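Versicolorin reductase (Brucella melitensis, PDB 4NIM) probably catalyses NAD(P)(H)-dependent carbonyl-alcohol interconversion as a member of the short-chain dehydrogenase/reductase family. Local coordinates at residues A[97-102]-A[130-135]; A[122-127]-A[167-172]; A[145-150]-A[188-193]; A[150-155]-A[171-176]. One frame throughout, in Å; residues are numbered along the deposited sequence.

Contact 1 of 4, residues A[97-102]-A[130-135]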
loop_
_atom_site.group_PDB
_atom_site.type_symbol
_atom_site.label_atom_id
_atom_site.label_comp_id
_atom_site.label_asym_id
_atom_site.label_seq_id
_atom_site.Cartn_x
_atom_site.Cartn_y
_atom_site.Cartn_z
ATOM N N LEU A 97 1.154 8.936 0.703
ATOM C CA LEU A 97 1.087 7.818 -0.247
ATOM C C LEU A 97 0.749 6.505 0.476
ATOM O O LEU A 97 1.357 6.182 1.480
ATOM C CB LEU A 97 2.405 7.623 -1.009
ATOM C CG LEU A 97 2.586 6.364 -1.861
ATOM C CD1 LEU A 97 1.691 6.332 -3.079
ATOM C CD2 LEU A 97 4.043 6.174 -2.272
ATOM N N VAL A 98 -0.235 5.789 -0.031
ATOM C CA VAL A 98 -0.625 4.478 0.493
ATOM C C VAL A 98 -0.476 3.507 -0.633
ATOM O O VAL A 98 -1.190 3.601 -1.645
ATOM C CB VAL A 98 -2.035 4.427 1.051
ATOM C CG1 VAL A 98 -2.334 3.001 1.485
ATOM C CG2 VAL A 98 -2.231 5.431 2.194
ATOM N N ASN A 99 0.529 2.623 -0.509
ATOM C CA ASN A 99 0.728 1.554 -1.441
ATOM C C ASN A 99 -0.134 0.327 -1.046
ATOM O O ASN A 99 0.364 -0.585 -0.343
ATOM C CB ASN A 99 2.222 1.139 -1.474
ATOM C CG ASN A 99 3.087 2.140 -2.208
ATOM O OD1 ASN A 99 2.837 2.387 -3.364
ATOM N ND2 ASN A 99 4.088 2.697 -1.568
ATOM N N ALA A 100 -1.379 0.291 -1.512
ATOM C CA ALA A 100 -2.304 -0.795 -1.156
ATOM C C ALA A 100 -2.564 -1.743 -2.281
ATOM O O ALA A 100 -3.214 -2.762 -2.072
ATOM C CB ALA A 100 -3.628 -0.199 -0.643
ATOM N N ALA A 101 -2.090 -1.462 -3.479
ATOM C CA ALA A 101 -2.227 -2.409 -4.558
ATOM C C ALA A 101 -1.349 -3.634 -4.251
ATOM O O ALA A 101 -0.370 -3.489 -3.582
ATOM C CB ALA A 101 -1.756 -1.796 -5.848
ATOM N N GLY A 102 -1.715 -4.803 -4.743
ATOM C CA GLY A 102 -0.830 -5.943 -4.693
ATOM C C GLY A 102 -1.358 -7.039 -5.560
ATOM O O GLY A 102 -2.529 -7.077 -5.841
ATOM N N PHE A 130 8.979 3.019 -7.099
ATOM C CA PHE A 130 8.941 4.165 -7.964
ATOM C C PHE A 130 7.814 5.156 -7.575
ATOM O O PHE A 130 8.006 6.339 -7.701
ATOM C CB PHE A 130 8.944 3.747 -9.435
ATOM C CG PHE A 130 10.270 3.278 -9.839
ATOM C CD1 PHE A 130 11.286 4.205 -10.052
ATOM C CD2 PHE A 130 10.590 1.951 -9.833
ATOM C CE1 PHE A 130 12.579 3.776 -10.316
ATOM C CE2 PHE A 130 11.887 1.525 -10.089
ATOM C CZ PHE A 130 12.872 2.448 -10.357
ATOM N N LEU A 131 6.760 4.672 -6.957
ATOM C CA LEU A 131 5.734 5.599 -6.371
ATOM C C LEU A 131 6.334 6.364 -5.194
ATOM O O LEU A 131 6.135 7.571 -5.045
ATOM C CB LEU A 131 4.513 4.815 -5.904
ATOM C CG LEU A 131 3.677 4.259 -7.059
ATOM C CD1 LEU A 131 2.811 3.116 -6.570
ATOM C CD2 LEU A 131 2.824 5.382 -7.594
ATOM N N ILE A 132 7.138 5.655 -4.394
ATOM C CA ILE A 132 7.819 6.266 -3.271
ATOM C C ILE A 132 8.823 7.303 -3.780
ATOM O O ILE A 132 8.881 8.416 -3.247
ATOM C CB ILE A 132 8.512 5.210 -2.383
ATOM C CG1 ILE A 132 7.473 4.423 -1.569
ATOM C CG2 ILE A 132 9.482 5.862 -1.399
ATOM C CD1 ILE A 132 7.980 3.118 -0.976
ATOM N N GLN A 133 9.636 6.915 -4.764
ATOM C CA GLN A 133 10.582 7.852 -5.400
ATOM C C GLN A 133 9.873 9.162 -5.771
ATOM O O GLN A 133 10.368 10.261 -5.457
ATOM C CB GLN A 133 11.214 7.211 -6.616
ATOM C CG GLN A 133 12.151 8.096 -7.431
ATOM C CD GLN A 133 12.980 7.275 -8.383
ATOM O OE1 GLN A 133 13.914 6.549 -7.976
ATOM N NE2 GLN A 133 12.678 7.383 -9.644
ATOM N N GLU A 134 8.791 9.049 -6.520
ATOM C CA GLU A 134 8.098 10.239 -6.972
ATOM C C GLU A 134 7.455 11.024 -5.832
ATOM O O GLU A 134 7.419 12.255 -5.874
ATOM C CB GLU A 134 7.040 9.903 -8.042
ATOM C CG GLU A 134 7.628 9.424 -9.352
ATOM C CD GLU A 134 8.610 10.418 -9.937
ATOM O OE1 GLU A 134 8.289 11.600 -10.064
ATOM O OE2 GLU A 134 9.750 10.019 -10.259
ATOM N N ALA A 135 6.884 10.327 -4.849
ATOM C CA ALA A 135 6.232 11.035 -3.726
ATOM C C ALA A 135 7.276 11.820 -2.921
ATOM O O ALA A 135 7.076 12.981 -2.581
ATOM C CB ALA A 135 5.502 10.046 -2.834
#
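Asn99 ND2 gives its hydrogen bond to Asn150 OD1 on the adjoining strand 147-153, while the rest of the amide lies against Leu131 and Ile132 of the covering helix. The place is the end of strand 96-99 in the Rossmann fold, and residues 99-102 read Asn-Ala-Ala-Gly, corresponding to the NNAG motif of classical short-chain dehydrogenases. Here strand 97-99 and helix 130-135, parts of a beta-alpha-beta crossover, run antiparallel at 177° with their axes 9.7 Å apart. Asn99 slides past Leu131 in the opposite direction, which brings its OD1 to 3.3 Å from Leu131 CD1. Ile132 crosses the same amide at about a right angle, with CG1 3.8 Å from Asn99 ND2. Leu131 thus meets the oxygen end of the amide and Ile132 the nitrogen end.

Leu97 packs on the same two residues and reaches one turn further, to Ala135. Its CG stands opposite the backbone nitrogen (chi1 170°), and CD2 is carried down onto the helix backbone, 3.7 Å from Leu131 C. That one methyl is also 3.9 Å from Ile132 CG1. The strand itself is held from both flanks: Leu97 pairs with Ala147 and Val149, Val98 with Val19 and Thr21. Beyond it, Thr21 OG1 receives Ala101 N and, weakly, Ala100 N. At the far end of the contact the packing finishes on an alanine, Ala135, whose CB lies 4.2 Å from Leu97 CD2.

Contact 2 of 4, residues A[122-127]-A[167-172]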
loop_
_atom_site.group_PDB
_atom_site.type_symbol
_atom_site.label_atom_id
_atom_site.label_comp_id
_atom_site.label_asym_id
_atom_site.label_seq_id
_atom_site.Cartn_x
_atom_site.Cartn_y
_atom_site.Cartn_z
ATOM N N ALA A 122 7.069 -6.770 -9.884
ATOM C CA ALA A 122 6.742 -5.541 -10.526
ATOM C C ALA A 122 5.644 -4.784 -9.750
ATOM O O ALA A 122 5.758 -3.563 -9.557
ATOM C CB ALA A 122 6.285 -5.770 -11.968
ATOM N N VAL A 123 4.607 -5.485 -9.304
ATOM C CA VAL A 123 3.467 -4.814 -8.662
ATOM C C VAL A 123 3.743 -4.669 -7.163
ATOM O O VAL A 123 3.436 -3.651 -6.596
ATOM C CB VAL A 123 2.121 -5.553 -8.881
ATOM C CG1 VAL A 123 0.974 -4.889 -8.103
ATOM C CG2 VAL A 123 1.788 -5.610 -10.375
ATOM N N ASN A 124 4.345 -5.686 -6.541
ATOM C CA ASN A 124 4.437 -5.706 -5.068
ATOM C C ASN A 124 5.673 -4.962 -4.511
ATOM O O ASN A 124 5.673 -4.580 -3.328
ATOM C CB ASN A 124 4.396 -7.104 -4.517
ATOM C CG ASN A 124 3.090 -7.795 -4.789
ATOM O OD1 ASN A 124 2.070 -7.148 -5.045
ATOM N ND2 ASN A 124 3.087 -9.082 -4.654
ATOM N N THR A 125 6.672 -4.724 -5.359
ATOM C CA THR A 125 7.951 -4.205 -4.910
ATOM C C THR A 125 8.397 -3.040 -5.759
ATOM O O THR A 125 8.751 -1.991 -5.219
ATOM C CB THR A 125 9.070 -5.329 -4.920
ATOM O OG1 THR A 125 8.576 -6.556 -4.320
ATOM C CG2 THR A 125 10.230 -4.848 -4.153
ATOM N N ARG A 126 8.453 -3.218 -7.085
ATOM C CA ARG A 126 8.932 -2.156 -7.980
ATOM C C ARG A 126 7.943 -0.945 -8.018
ATOM O O ARG A 126 8.358 0.228 -8.005
ATOM C CB ARG A 126 9.141 -2.706 -9.390
ATOM C CG ARG A 126 9.891 -1.748 -10.296
ATOM C CD ARG A 126 10.271 -2.394 -11.605
ATOM N NE ARG A 126 9.137 -2.600 -12.474
ATOM C CZ ARG A 126 9.142 -3.388 -13.542
ATOM N NH1 ARG A 126 10.237 -4.068 -13.865
ATOM N NH2 ARG A 126 8.054 -3.537 -14.276
ATOM N N ALA A 127 6.663 -1.237 -8.105
ATOM C CA ALA A 127 5.668 -0.146 -8.127
ATOM C C ALA A 127 5.778 0.695 -6.853
ATOM O O ALA A 127 5.977 1.906 -6.961
ATOM C CB ALA A 127 4.283 -0.650 -8.412
ATOM N N CYS A 167 5.842 -14.219 -1.458
ATOM C CA CYS A 167 6.389 -13.977 -0.103
ATOM C C CYS A 167 7.675 -13.171 -0.231
ATOM O O CYS A 167 7.816 -12.147 0.429
ATOM C CB CYS A 167 6.637 -15.253 0.633
ATOM S SG CYS A 167 5.115 -16.176 0.962
ATOM N N ALA A 168 8.584 -13.606 -1.119
ATOM C CA ALA A 168 9.825 -12.834 -1.369
ATOM C C ALA A 168 9.592 -11.379 -1.782
ATOM O O ALA A 168 10.331 -10.474 -1.358
ATOM C CB ALA A 168 10.719 -13.595 -2.381
ATOM N N SER A 169 8.600 -11.112 -2.629
ATOM C CA SER A 169 8.282 -9.735 -3.048
ATOM C C SER A 169 7.888 -8.841 -1.870
ATOM O O SER A 169 8.224 -7.664 -1.859
ATOM C CB SER A 169 7.190 -9.687 -4.139
ATOM O OG SER A 169 5.880 -9.985 -3.641
ATOM N N LYS A 170 7.164 -9.412 -0.897
ATOM C CA LYS A 170 6.789 -8.733 0.364
ATOM C C LYS A 170 7.953 -8.561 1.340
ATOM O O LYS A 170 8.056 -7.530 2.003
ATOM C CB LYS A 170 5.649 -9.494 1.009
ATOM C CG LYS A 170 4.442 -9.583 0.079
ATOM C CD LYS A 170 3.747 -8.227 -0.114
ATOM C CE LYS A 170 2.580 -8.324 -1.076
ATOM N NZ LYS A 170 1.683 -7.087 -1.163
ATOM N N GLY A 171 8.894 -9.517 1.387
ATOM C CA GLY A 171 10.070 -9.311 2.171
ATOM C C GLY A 171 10.918 -8.205 1.637
ATOM O O GLY A 171 11.472 -7.423 2.400
ATOM N N ALA A 172 10.982 -8.080 0.318
ATOM C CA ALA A 172 11.696 -6.972 -0.262
ATOM C C ALA A 172 11.047 -5.641 0.145
ATOM O O ALA A 172 11.756 -4.660 0.440
ATOM C CB ALA A 172 11.714 -7.076 -1.776
HETATM O O HOH W 1 3.176 -5.005 -2.112
#
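Asn124, Thr125 and Ser169 carry this contact between two nearly parallel helices, crossing at 17° with axes only 8.3 Å apart. Asn124 ND2 donates to Ser169 OG at 3.1 Å, the hydroxyl lying in the amide plane. Its OD1 receives Leu103 N, so the amide is held at both ends and its rotation is fixed. Ser169 OG occupies the crowded position between its own backbone N and carbonyl carbon (chi1 73°); from there it accepts from the amide and also bonds Tyr166 O, one turn back. Thr125 adds a second bond, OG1 to Ser169 O at 2.7 Å, reaching the carbonyl from the side (C=O...donor angle 115°), and its CG2 rests 3.6 Å from Ala172 CB.

Segment 122-127 contains a pi-type turn, in which Ala127 N bonds Ala122 O at 2.9 Å. Beside this wide turn, Asn124 O takes a water at 2.8 Å that in turn accepts from Lys170 NZ at 2.7 Å. An Asn-water-Lys link of this kind is characteristic of classical short-chain dehydrogenases, and Asn124 and Lys170 probably hold those tetrad places here, the lysine ending a Tyr166-Cys-Ala-Ser-Lys170 motif.

The contact joins helix 114-142 to helix 164-183, Phe121 of the first also packing on Ala168 and Ser169. Helix 77-91 meets Arg126 and Ala127 on the far side of helix 114-142, and strand 147-153 lies under Lys170, through Ser152 and Ser153.

Contact 3 of 4, residues A[145-150]-A[188-193]; sequences EGAIVN and RIRVNS
Gly146 O accepts Arg190 N at 2.9 Å, the first of four backbone bonds that zip these parallel strands together. Arg190 O then receives Ile148 N at 2.8 Å, Ile148 O receives Asn192 N at 3.0 Å, and Asn192 O receives Asn150 N at 2.9 Å. All are close to straight. Ile148 O has a second donor, a water 2.9 Å away that itself accepts from Asn192 ND2; Asn192 therefore reaches that one carbonyl both directly and through its side chain. The Asn192 amide is completed by Met252 O at ND2 and Ala255 N at OD1. Arg190 NE gives to another water at 2.9 Å, in the guanidinium plane, which donates to Glu145 O across the contact, while its NH1 bonds Met252 O. Asn150 ND2 is taken by Thr177 OG1, while its OD1 accepts Asn99 ND2.

At the exposed end Glu145 OE2 lies 2.7 Å from Arg188 NH1, over one face of the guanidinium. With the two planes 59° apart and no N-H aimed at the oxygen, this salt bridge rests on charge alone.

Ile148 and Val191 lie side by side, pointing the same way. They share their face of the Rossmann sheet with Asn150 and Ser193, beneath helices 114-142 and 164-183; Val149, on the opposite face, packs against helix 234-245. Strand 96-99 pairs with the other edge of 147-153, and strand 256-259 follows 190-196.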
loop_
_atom_site.group_PDB
_atom_site.type_symbol
_atom_site.label_atom_id
_atom_site.label_comp_id
_atom_site.label_asym_id
_atom_site.label_seq_id
_atom_site.Cartn_x
_atom_site.Cartn_y
_atom_site.Cartn_z
ATOM N N GLU A 145 6.035 17.247 5.494
ATOM C CA GLU A 145 6.337 16.103 6.360
ATOM C C GLU A 145 5.452 14.970 5.899
ATOM O O GLU A 145 4.484 14.606 6.563
ATOM C CB GLU A 145 6.119 16.447 7.837
ATOM C CG GLU A 145 6.993 17.596 8.288
ATOM C CD GLU A 145 7.059 17.800 9.809
ATOM O OE1 GLU A 145 6.532 16.997 10.592
ATOM O OE2 GLU A 145 7.726 18.749 10.217
ATOM N N GLY A 146 5.816 14.368 4.765
ATOM C CA GLY A 146 4.997 13.351 4.131
ATOM C C GLY A 146 4.863 12.086 4.949
ATOM O O GLY A 146 5.635 11.845 5.863
ATOM N N ALA A 147 3.849 11.295 4.636
ATOM C CA ALA A 147 3.639 10.004 5.287
ATOM C C ALA A 147 3.332 9.005 4.192
ATOM O O ALA A 147 2.549 9.289 3.282
ATOM C CB ALA A 147 2.533 10.058 6.324
ATOM N N ILE A 148 4.093 7.913 4.204
ATOM C CA ILE A 148 3.921 6.779 3.317
ATOM C C ILE A 148 3.530 5.524 4.137
ATOM O O ILE A 148 4.111 5.256 5.210
ATOM C CB ILE A 148 5.225 6.519 2.565
ATOM C CG1 ILE A 148 5.634 7.797 1.790
ATOM C CG2 ILE A 148 5.085 5.340 1.644
ATOM C CD1 ILE A 148 6.923 7.656 1.025
ATOM N N VAL A 149 2.563 4.771 3.626
ATOM C CA VAL A 149 2.108 3.503 4.256
ATOM C C VAL A 149 2.194 2.418 3.190
ATOM O O VAL A 149 1.555 2.491 2.140
ATOM C CB VAL A 149 0.702 3.562 4.840
ATOM C CG1 VAL A 149 0.331 2.240 5.524
ATOM C CG2 VAL A 149 0.551 4.719 5.824
ATOM N N ASN A 150 3.082 1.462 3.410
ATOM C CA ASN A 150 3.163 0.290 2.570
ATOM C C ASN A 150 2.299 -0.846 3.111
ATOM O O ASN A 150 2.389 -1.184 4.306
ATOM C CB ASN A 150 4.613 -0.156 2.471
ATOM C CG ASN A 150 5.466 0.876 1.758
ATOM O OD1 ASN A 150 4.965 1.545 0.848
ATOM N ND2 ASN A 150 6.715 1.036 2.176
ATOM N N ARG A 188 11.761 14.288 8.040
ATOM C CA ARG A 188 10.486 14.098 8.724
ATOM C C ARG A 188 9.434 13.549 7.760
ATOM O O ARG A 188 8.232 13.858 7.868
ATOM C CB ARG A 188 10.035 15.393 9.435
ATOM C CG ARG A 188 10.985 15.774 10.560
ATOM C CD ARG A 188 10.464 16.937 11.408
ATOM N NE ARG A 188 11.022 18.207 10.955
ATOM C CZ ARG A 188 10.562 19.411 11.286
ATOM N NH1 ARG A 188 9.524 19.554 12.112
ATOM N NH2 ARG A 188 11.159 20.493 10.791
ATOM N N ILE A 189 9.919 12.746 6.805
ATOM C CA ILE A 189 9.060 11.963 5.954
ATOM C C ILE A 189 8.994 10.578 6.574
ATOM O O ILE A 189 10.057 9.924 6.765
ATOM C CB ILE A 189 9.568 11.866 4.503
ATOM C CG1 ILE A 189 9.618 13.238 3.865
ATOM C CG2 ILE A 189 8.663 10.903 3.722
ATOM C CD1 ILE A 189 10.470 13.340 2.596
ATOM N N ARG A 190 7.772 10.104 6.860
ATOM C CA ARG A 190 7.613 8.887 7.655
ATOM C C ARG A 190 7.156 7.788 6.728
ATOM O O ARG A 190 6.364 8.063 5.830
ATOM C CB ARG A 190 6.606 9.082 8.772
ATOM C CG ARG A 190 7.059 10.174 9.702
ATOM C CD ARG A 190 6.126 10.330 10.878
ATOM N NE ARG A 190 4.746 10.556 10.477
ATOM C CZ ARG A 190 3.739 9.685 10.615
ATOM N NH1 ARG A 190 3.914 8.477 11.157
ATOM N NH2 ARG A 190 2.505 10.068 10.285
ATOM N N VAL A 191 7.765 6.620 6.860
ATOM C CA VAL A 191 7.445 5.445 6.028
ATOM C C VAL A 191 7.267 4.213 6.918
ATOM O O VAL A 191 8.217 3.750 7.555
ATOM C CB VAL A 191 8.541 5.162 5.000
ATOM C CG1 VAL A 191 8.057 4.129 3.978
ATOM C CG2 VAL A 191 8.986 6.463 4.300
ATOM N N ASN A 192 6.074 3.665 6.915
ATOM C CA ASN A 192 5.722 2.566 7.784
ATOM C C ASN A 192 5.016 1.496 7.001
ATOM O O ASN A 192 4.462 1.750 5.900
ATOM C CB ASN A 192 4.834 3.045 8.914
ATOM C CG ASN A 192 5.557 3.947 9.873
ATOM O OD1 ASN A 192 6.420 3.519 10.636
ATOM N ND2 ASN A 192 5.170 5.203 9.866
ATOM N N SER A 193 5.053 0.288 7.555
ATOM C CA SER A 193 4.416 -0.843 6.913
ATOM C C SER A 193 3.336 -1.479 7.761
ATOM O O SER A 193 3.487 -1.604 8.961
ATOM C CB SER A 193 5.504 -1.926 6.612
ATOM O OG SER A 193 4.882 -3.023 5.970
HETATM O O HOH W 2 4.623 12.939 8.787
HETATM O O HOH W 3 6.516 13.929 10.331
HETATM O O HOH W 4 3.376 6.283 7.811
#

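Contact 4 of 4, residues A[150-155]-A[171-176]; sequences NVSSMS and GALDTL. With EDO (1,2-ethanediol), chain B.
The carboxylate of Asp174 is gripped at both oxygens, and the amide of Asn150 is covered on one face by Leu173 CD1. Asp174 OD1 accepts Ser152 OG at 2.8 Å on its syn side, with the hydroxyl 26° out of the carboxylate plane. Ser156 OG and Asn195 ND2 bond the other oxygen, and O1 of an ethanediol, probably from the crystallisation liquor, donates to Asp174 OD2 at 2.6 Å. The donors from Ser152 and Asn195 would probably stabilise a negative charge. Leu173 CD1 stands almost squarely above Asn150 CG, 4.0 Å away. Its other branch, CD2, reaches Val151 O at 3.8 Å and Ser152 CB at 3.9 Å, so the two branches touch successive residues of the strand. Chi1 of -176° swings the fork away from its own backbone N and down onto the sheet, whereas the Ser152 hydroxyl comes up to meet the helix.

At the end of the strand, Ser153 OG accepts Ser155 N at 3.0 Å, closing an ST turn, and has a weak bond to Tyr166 OH. Ser153 and Tyr166 probably correspond to the catalytic serine and tyrosine of classical short-chain dehydrogenases; the contact thus lies next to the likely active site.

In the fold, helix 171-176 and strand 150-153 make an angle of 137°; helix 164-183 leads from strand 147-153 to strand 190-196, the classic beta-alpha-beta arrangement. Helix 114-142 lies alongside, Pro128 against Leu173 and Phe129 against Leu176, while Leu194 and Ile196 of strand 190-196 pair with the backbone of Ser152.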
loop_
_atom_site.group_PDB
_atom_site.type_symbol
_atom_site.label_atom_id
_atom_site.label_comp_id
_atom_site.label_asym_id
_atom_site.label_seq_id
_atom_site.Cartn_x
_atom_site.Cartn_y
_atom_site.Cartn_z
ATOM N N ASN A 150 3.082 1.462 3.410
ATOM C CA ASN A 150 3.163 0.290 2.570
ATOM C C ASN A 150 2.299 -0.846 3.111
ATOM O O ASN A 150 2.389 -1.184 4.306
ATOM C CB ASN A 150 4.613 -0.156 2.471
ATOM C CG ASN A 150 5.466 0.876 1.758
ATOM O OD1 ASN A 150 4.965 1.545 0.848
ATOM N ND2 ASN A 150 6.715 1.036 2.176
ATOM N N VAL A 151 1.467 -1.432 2.272
ATOM C CA VAL A 151 0.673 -2.578 2.711
ATOM C C VAL A 151 1.447 -3.846 2.289
ATOM O O VAL A 151 1.530 -4.184 1.103
ATOM C CB VAL A 151 -0.710 -2.590 2.123
ATOM C CG1 VAL A 151 -1.506 -3.826 2.612
ATOM C CG2 VAL A 151 -1.476 -1.305 2.536
ATOM N N SER A 152 2.050 -4.494 3.266
ATOM C CA SER A 152 2.818 -5.690 3.043
ATOM C C SER A 152 2.012 -6.862 3.627
ATOM O O SER A 152 0.790 -6.801 3.667
ATOM C CB SER A 152 4.191 -5.572 3.682
ATOM O OG SER A 152 4.998 -6.687 3.367
ATOM N N SER A 153 2.683 -7.971 3.956
ATOM C CA SER A 153 1.978 -9.197 4.287
ATOM C C SER A 153 2.532 -9.882 5.516
ATOM O O SER A 153 3.724 -9.775 5.817
ATOM C CB SER A 153 2.068 -10.129 3.061
ATOM O OG SER A 153 1.474 -11.388 3.303
ATOM N N MET A 154 1.713 -10.713 6.164
ATOM C CA MET A 154 2.210 -11.609 7.215
ATOM C C MET A 154 3.139 -12.661 6.641
ATOM O O MET A 154 3.841 -13.343 7.357
ATOM C CB MET A 154 1.065 -12.310 7.969
ATOM C CG MET A 154 0.282 -11.356 8.841
ATOM S SD MET A 154 1.202 -10.575 10.203
ATOM C CE MET A 154 1.550 -11.923 11.278
ATOM N N SER A 155 3.104 -12.829 5.317
ATOM C CA SER A 155 3.971 -13.742 4.614
ATOM C C SER A 155 5.409 -13.253 4.386
ATOM O O SER A 155 6.284 -14.024 3.906
ATOM C CB SER A 155 3.329 -14.068 3.248
ATOM O OG SER A 155 2.115 -14.727 3.382
ATOM N N GLY A 171 8.894 -9.517 1.387
ATOM C CA GLY A 171 10.070 -9.311 2.171
ATOM C C GLY A 171 10.918 -8.205 1.637
ATOM O O GLY A 171 11.472 -7.423 2.400
ATOM N N ALA A 172 10.982 -8.080 0.318
ATOM C CA ALA A 172 11.696 -6.972 -0.262
ATOM C C ALA A 172 11.047 -5.641 0.145
ATOM O O ALA A 172 11.756 -4.660 0.440
ATOM C CB ALA A 172 11.714 -7.076 -1.776
ATOM N N LEU A 173 9.723 -5.619 0.176
ATOM C CA LEU A 173 9.015 -4.409 0.560
ATOM C C LEU A 173 9.310 -3.968 2.015
ATOM O O LEU A 173 9.488 -2.761 2.308
ATOM C CB LEU A 173 7.545 -4.586 0.300
ATOM C CG LEU A 173 6.624 -3.357 0.564
ATOM C CD1 LEU A 173 6.940 -2.228 -0.383
ATOM C CD2 LEU A 173 5.209 -3.769 0.377
ATOM N N ASP A 174 9.317 -4.913 2.938
ATOM C CA ASP A 174 9.672 -4.621 4.332
ATOM C C ASP A 174 11.065 -4.034 4.415
ATOM O O ASP A 174 11.272 -3.054 5.129
ATOM C CB ASP A 174 9.623 -5.854 5.208
ATOM C CG ASP A 174 8.216 -6.402 5.431
ATOM O OD1 ASP A 174 7.269 -5.927 4.768
ATOM O OD2 ASP A 174 8.082 -7.308 6.334
ATOM N N THR A 175 12.052 -4.669 3.769
ATOM C CA THR A 175 13.364 -4.077 3.730
ATOM C C THR A 175 13.413 -2.655 3.167
ATOM O O THR A 175 14.055 -1.738 3.721
ATOM C CB THR A 175 14.362 -4.972 2.992
ATOM O OG1 THR A 175 14.449 -6.207 3.709
ATOM C CG2 THR A 175 15.712 -4.296 2.931
ATOM N N LEU A 176 12.722 -2.465 2.060
ATOM C CA LEU A 176 12.549 -1.123 1.488
ATOM C C LEU A 176 11.875 -0.088 2.423
ATOM O O LEU A 176 12.353 1.032 2.544
ATOM C CB LEU A 176 11.791 -1.230 0.174
ATOM C CG LEU A 176 11.746 0.055 -0.644
ATOM C CD1 LEU A 176 13.123 0.457 -1.120
ATOM C CD2 LEU A 176 10.744 -0.085 -1.810
HETATM C C1 EDO B . 10.353 -9.096 8.081
HETATM O O1 EDO B . 9.795 -7.769 8.235
HETATM C C2 EDO B . 10.874 -9.368 6.659
HETATM O O2 EDO B . 12.125 -8.706 6.333
#

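All four contacts are mainly buried; the exposed residues that touch are Glu145 and Arg188, at one end of contact 3. Strand 147-153 serves contacts 3 and 4, which share Asn150, and its neighbour 96-99 serves contact 1; helix 114-142 runs through contacts 1 and 2, helix 164-183 through 2 and 4. Chemistry follows place. Contact 1, nearest the chain's centre, is methyl packing with a single amide; contact 3 is backbone pairing within the sheet. Contacts 2 and 4, about 7 Å apart between centres, lie toward the probable active site and depend on hydroxyl, amide, carboxylate and water bonds. Gly102 CA touches Asn124 OD1, joining contacts 1 and 2.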